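Local coordinates for putative carbohydrate-active enzyme (Uncultured organism, PDB 5WH8), which probably hydrolyses O-glycosyl bonds of plant polysaccharides such as cellulose, through its family 5 glycoside hydrolase domain, one part of a longer multi-modular protein, at residues 143-148 against 234-239; 256-261 against 266-271. One frame throughout, in Å; residues are numbered along the deposited sequence.

Contact 1 (143-148 against 234-239)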
# COMPACT_ATOMS: atom_id res chain seq x y z
N LEU A 143 0.08 -8.22 -2.47
CA LEU A 143 -0.75 -8.05 -1.27
C LEU A 143 -2.04 -7.38 -1.72
O LEU A 143 -2.00 -6.55 -2.62
CB LEU A 143 -0.08 -7.20 -0.18
CG LEU A 143 1.21 -7.76 0.43
CD1 LEU A 143 2.39 -7.41 -0.45
CD2 LEU A 143 1.46 -7.21 1.82
N TYR A 144 -3.16 -7.71 -1.09
CA TYR A 144 -4.48 -7.22 -1.51
C TYR A 144 -5.04 -6.20 -0.50
O TYR A 144 -5.41 -6.55 0.63
CB TYR A 144 -5.45 -8.42 -1.67
CG TYR A 144 -5.01 -9.50 -2.67
CD1 TYR A 144 -4.43 -9.17 -3.90
CD2 TYR A 144 -5.22 -10.86 -2.40
CE1 TYR A 144 -4.08 -10.15 -4.82
CE2 TYR A 144 -4.86 -11.83 -3.28
CZ TYR A 144 -4.28 -11.48 -4.49
OH TYR A 144 -3.95 -12.47 -5.40
N GLU A 145 -5.09 -4.92 -0.89
CA GLU A 145 -5.63 -3.85 -0.04
C GLU A 145 -7.06 -3.57 -0.50
O GLU A 145 -7.28 -2.90 -1.51
CB GLU A 145 -4.73 -2.60 -0.12
CG GLU A 145 -5.20 -1.43 0.75
CD GLU A 145 -4.25 -0.25 0.78
OE1 GLU A 145 -3.26 -0.25 0.02
OE2 GLU A 145 -4.52 0.71 1.55
N ILE A 146 -8.04 -4.10 0.23
CA ILE A 146 -9.41 -4.25 -0.28
C ILE A 146 -10.27 -2.96 -0.20
O ILE A 146 -11.31 -2.89 -0.88
CB ILE A 146 -10.14 -5.46 0.42
CG1 ILE A 146 -10.11 -5.32 1.95
CG2 ILE A 146 -9.52 -6.78 -0.02
CD1 ILE A 146 -11.10 -6.28 2.69
N CYS A 147 -9.86 -1.96 0.60
CA CYS A 147 -10.56 -0.66 0.68
C CYS A 147 -9.71 0.43 1.36
O CYS A 147 -9.73 0.59 2.57
CB CYS A 147 -11.91 -0.78 1.42
SG CYS A 147 -11.87 -1.61 3.03
N ASN A 148 -9.02 1.21 0.55
CA ASN A 148 -8.10 2.28 1.00
C ASN A 148 -8.47 3.04 2.30
O ASN A 148 -7.82 2.87 3.35
CB ASN A 148 -7.97 3.28 -0.16
CG ASN A 148 -7.22 4.55 0.21
OD1 ASN A 148 -6.11 4.50 0.73
ND2 ASN A 148 -7.82 5.71 -0.09
N PHE A 234 -0.34 -2.05 9.01
CA PHE A 234 0.47 -1.75 7.82
C PHE A 234 0.22 -0.31 7.43
O PHE A 234 -0.93 0.05 7.18
CB PHE A 234 0.10 -2.71 6.67
CG PHE A 234 1.16 -2.88 5.59
CD1 PHE A 234 1.67 -1.80 4.89
CD2 PHE A 234 1.63 -4.15 5.27
CE1 PHE A 234 2.64 -2.00 3.88
CE2 PHE A 234 2.59 -4.34 4.27
CZ PHE A 234 3.10 -3.26 3.58
N VAL A 235 1.25 0.54 7.36
CA VAL A 235 1.02 1.92 6.90
C VAL A 235 1.09 1.93 5.36
O VAL A 235 2.15 2.17 4.78
CB VAL A 235 2.01 2.91 7.56
CG1 VAL A 235 1.87 4.32 6.99
CG2 VAL A 235 1.75 2.95 9.06
N THR A 236 -0.05 1.70 4.70
CA THR A 236 -0.06 1.61 3.24
C THR A 236 -0.05 3.00 2.60
O THR A 236 0.09 3.11 1.39
CB THR A 236 -1.26 0.83 2.70
OG1 THR A 236 -2.46 1.49 3.09
CG2 THR A 236 -1.31 -0.64 3.22
N GLU A 237 -0.20 4.05 3.39
CA GLU A 237 -0.11 5.42 2.88
C GLU A 237 0.26 6.39 4.01
O GLU A 237 -0.40 6.41 5.04
CB GLU A 237 -1.43 5.85 2.23
CG GLU A 237 -1.32 7.12 1.37
CD GLU A 237 -2.67 7.57 0.83
OE1 GLU A 237 -3.35 6.78 0.13
OE2 GLU A 237 -3.04 8.72 1.13
N PHE A 238 1.28 7.22 3.80
CA PHE A 238 1.50 8.36 4.66
C PHE A 238 2.14 9.48 3.85
O PHE A 238 2.74 9.25 2.81
CB PHE A 238 2.41 8.03 5.86
CG PHE A 238 3.87 7.93 5.48
CD1 PHE A 238 4.35 6.74 4.93
CD2 PHE A 238 4.75 8.99 5.62
CE1 PHE A 238 5.67 6.62 4.53
CE2 PHE A 238 6.06 8.89 5.20
CZ PHE A 238 6.52 7.68 4.68
N GLY A 239 2.04 10.69 4.39
CA GLY A 239 2.64 11.86 3.78
C GLY A 239 3.43 12.70 4.75
O GLY A 239 3.31 12.60 5.97
O HOH W 1 -5.91 8.05 0.27

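Contact 2 (256-261 against 266-271). With EDO (1,2-ethanediol), chain D; EDO (1,2-ethanediol), chain M.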
# COMPACT_ATOMS: atom_id res chain seq x y z
N THR A 256 9.61 11.51 13.98
CA THR A 256 8.99 10.87 15.14
C THR A 256 8.18 9.64 14.73
O THR A 256 8.35 8.57 15.32
CB THR A 256 8.09 11.86 15.91
OG1 THR A 256 8.90 12.94 16.38
CG2 THR A 256 7.39 11.21 17.09
N TRP A 257 7.34 9.79 13.70
CA TRP A 257 6.60 8.67 13.16
C TRP A 257 7.53 7.56 12.66
O TRP A 257 7.23 6.38 12.84
CB TRP A 257 5.70 9.12 12.02
CG TRP A 257 4.35 9.65 12.44
CD1 TRP A 257 3.95 10.96 12.49
CD2 TRP A 257 3.19 8.88 12.80
NE1 TRP A 257 2.64 11.05 12.86
CE2 TRP A 257 2.15 9.79 13.07
CE3 TRP A 257 2.94 7.52 12.93
CZ2 TRP A 257 0.88 9.37 13.46
CZ3 TRP A 257 1.68 7.11 13.31
CH2 TRP A 257 0.66 8.03 13.57
N MET A 258 8.63 7.92 11.97
CA MET A 258 9.56 6.90 11.45
C MET A 258 10.21 6.12 12.57
O MET A 258 10.30 4.91 12.48
CB MET A 258 10.64 7.55 10.59
CG MET A 258 10.11 8.08 9.29
SD MET A 258 10.16 6.81 8.02
CE MET A 258 9.32 7.68 6.66
N ASP A 259 10.63 6.80 13.64
CA ASP A 259 11.23 6.11 14.78
C ASP A 259 10.23 5.16 15.41
O ASP A 259 10.56 4.02 15.81
CB ASP A 259 11.72 7.11 15.83
CG ASP A 259 13.01 7.79 15.44
OD1 ASP A 259 13.76 7.23 14.61
OD2 ASP A 259 13.27 8.88 15.97
N TRP A 260 8.99 5.63 15.49
CA TRP A 260 7.90 4.87 16.11
C TRP A 260 7.60 3.61 15.29
O TRP A 260 7.46 2.50 15.84
CB TRP A 260 6.65 5.77 16.24
CG TRP A 260 5.41 5.10 16.84
CD1 TRP A 260 5.06 5.05 18.16
CD2 TRP A 260 4.37 4.43 16.12
NE1 TRP A 260 3.85 4.38 18.30
CE2 TRP A 260 3.41 4.00 17.06
CE3 TRP A 260 4.15 4.17 14.76
CZ2 TRP A 260 2.27 3.28 16.69
CZ3 TRP A 260 3.02 3.45 14.40
CH2 TRP A 260 2.08 3.03 15.36
N MET A 261 7.54 3.75 13.96
CA MET A 261 7.31 2.59 13.10
C MET A 261 8.49 1.61 13.14
O MET A 261 8.29 0.40 13.17
CB MET A 261 7.07 3.01 11.64
CG MET A 261 5.72 3.70 11.40
SD MET A 261 5.36 4.02 9.65
CE MET A 261 6.48 5.37 9.26
N ILE A 266 6.96 -1.79 11.64
CA ILE A 266 5.76 -1.53 10.83
C ILE A 266 6.19 -1.02 9.44
O ILE A 266 6.96 -0.06 9.33
CB ILE A 266 4.84 -0.51 11.53
CG1 ILE A 266 4.21 -1.16 12.76
CG2 ILE A 266 3.73 0.02 10.60
CD1 ILE A 266 3.46 -0.20 13.66
N SER A 267 5.68 -1.70 8.41
CA SER A 267 5.97 -1.34 7.02
C SER A 267 5.27 -0.04 6.62
O SER A 267 4.18 0.28 7.14
CB SER A 267 5.53 -2.46 6.07
OG SER A 267 6.28 -3.66 6.28
N TRP A 268 5.90 0.69 5.68
CA TRP A 268 5.41 2.00 5.26
C TRP A 268 5.56 2.26 3.77
O TRP A 268 6.48 1.76 3.12
CB TRP A 268 6.09 3.12 6.06
CG TRP A 268 7.57 3.32 6.06
CD1 TRP A 268 8.41 3.06 7.11
CD2 TRP A 268 8.38 3.95 5.05
NE1 TRP A 268 9.68 3.46 6.81
CE2 TRP A 268 9.70 4.00 5.56
CE3 TRP A 268 8.13 4.46 3.76
CZ2 TRP A 268 10.75 4.56 4.84
CZ3 TRP A 268 9.18 4.99 3.05
CH2 TRP A 268 10.47 5.04 3.59
N VAL A 269 4.59 3.03 3.25
CA VAL A 269 4.48 3.36 1.83
C VAL A 269 4.14 4.86 1.73
O VAL A 269 3.13 5.30 2.24
CB VAL A 269 3.39 2.53 1.15
CG1 VAL A 269 3.31 2.85 -0.32
CG2 VAL A 269 3.63 1.02 1.36
N ASN A 270 5.00 5.63 1.07
CA ASN A 270 4.85 7.09 0.97
C ASN A 270 3.98 7.54 -0.21
O ASN A 270 4.15 7.06 -1.35
CB ASN A 270 6.24 7.75 0.84
CG ASN A 270 6.18 9.26 0.69
OD1 ASN A 270 6.55 9.79 -0.35
ND2 ASN A 270 5.73 9.95 1.73
N TRP A 271 3.09 8.50 0.06
CA TRP A 271 2.32 9.22 -0.95
C TRP A 271 3.06 10.49 -1.40
O TRP A 271 3.28 11.36 -0.55
CB TRP A 271 0.96 9.61 -0.37
CG TRP A 271 0.03 10.22 -1.38
CD1 TRP A 271 -0.09 11.54 -1.67
CD2 TRP A 271 -0.93 9.53 -2.20
NE1 TRP A 271 -1.06 11.72 -2.64
CE2 TRP A 271 -1.57 10.50 -2.98
CE3 TRP A 271 -1.28 8.19 -2.36
CZ2 TRP A 271 -2.55 10.17 -3.92
CZ3 TRP A 271 -2.25 7.86 -3.28
CH2 TRP A 271 -2.88 8.85 -4.04
C1 EDO D . 14.40 4.13 8.09
O1 EDO D . 14.80 3.31 9.21
C2 EDO D . 12.92 4.50 8.24
O2 EDO D . 12.12 3.31 8.33
C1 EDO M . -3.70 14.27 -3.28
O1 EDO M . -2.28 14.49 -3.28
C2 EDO M . -4.50 15.34 -4.04
O2 EDO M . -3.86 15.77 -5.26

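Contact 1 (143-148 against 234-239)
The inside of a closed eight-stranded (beta/alpha)8 barrel, here that of a family 5 glycoside hydrolase, is where E145 of the fourth strand meets T236 of the seventh. The two strands are not neighbours in the sheet, so their link is made by side chains reaching across the barrel. E145 is fully extended, with CG anti to the backbone N (chi1 -179°), and its carboxylate advances on T236 from the opposite direction. T236 OG1 donates a hydrogen bond to E145 OE2 over 2.7 Å, arriving from above the carboxylate plane, 45° out of it. The same hydroxyl also bonds H209 NE2, which fixes its rotation. Toward the N-terminal ends of the strands, L143 CD2 packs at 3.9 Å against F234 CE2, the two side chains crossing at about a right angle. Toward their C-terminal ends, N148 and E237 bring amide and carboxylate planes to within 21° of each other. N148 OD1 and E237 OE1 lie 3.6 Å apart, and a water accepts from N148 ND2 (3.0 Å) while donating to E237 OE1 (2.9 Å). R64 joins this set, bonding N148 OD1 and forming salt bridges with both glutamates; Y211 OH holds E237 OE2. E237 lies near the C-terminal end of the seventh strand, the usual place of the family's catalytic nucleophile, so this buried network probably serves to orient its carboxylate.

Contact 2 (256-261 against 266-271)
M258 lies across the indole of W268 at about a right angle, its methyl over one face of the ring and its sulfur nearer the pyrrole end. CE stands 4.0 Å from the centroid of the six-membered ring of W268, 16° off the normal, a CH-pi contact offset toward the rim. A bend at chi2 (-89°) folds the M258 chain, and SD forms a Met-aromatic contact 4.0 Å from the five-membered ring's centroid. M261 comes from the same side of the W268 plane and meets the ring obliquely: its CE is 3.7 Å from W268 CD1, and its sulfur makes a second, longer Met-aromatic contact. These methionines belong to helix 251-263, which leads from strand 233-239 to the last barrel strand, 268-273, in a beta-alpha-beta unit; W268, near the start of that strand, turns its indole outward, facing the helix. At the turn between helix and strand, I266 N donates to M261 O over 3.0 Å, nearly straight at 175°. Beside this bond, M261 CB and I266 CB lie 4.2 Å apart. I266 CD1 rests obliquely on the ring of W260, 3.8 Å from CZ3, and R264 makes a cation-pi contact with that indole. In the plane of the W268 ring, NE1 donates to O2 of a 1,2-ethanediol molecule at 2.9 Å, whose C2 also touches M258 SD.

Overall arrangement
Strand 233-239 is common ground: its inward side chains make contact 1, while its backbone pairs with strand 268-273 of contact 2. The centres lie about 12 Å apart, bridged by probable hydrogen bonds from V235 N to S267 O (2.9 Å) and from W271 N to F238 O (2.9 Å). In-out alternation is interrupted: adjacent T236 and E237 both face the polar interior, whereas F238 points out to meet W268 and M258. W271, where the chain turns a corner, touches E237, so the end of 266-271, though not the helix packing, reaches the probable active site. A 1,2-ethanediol, probably from crystallisation liquor, lies about 3 Å from the E237 side chain (nearest atoms), consistent with a pocket.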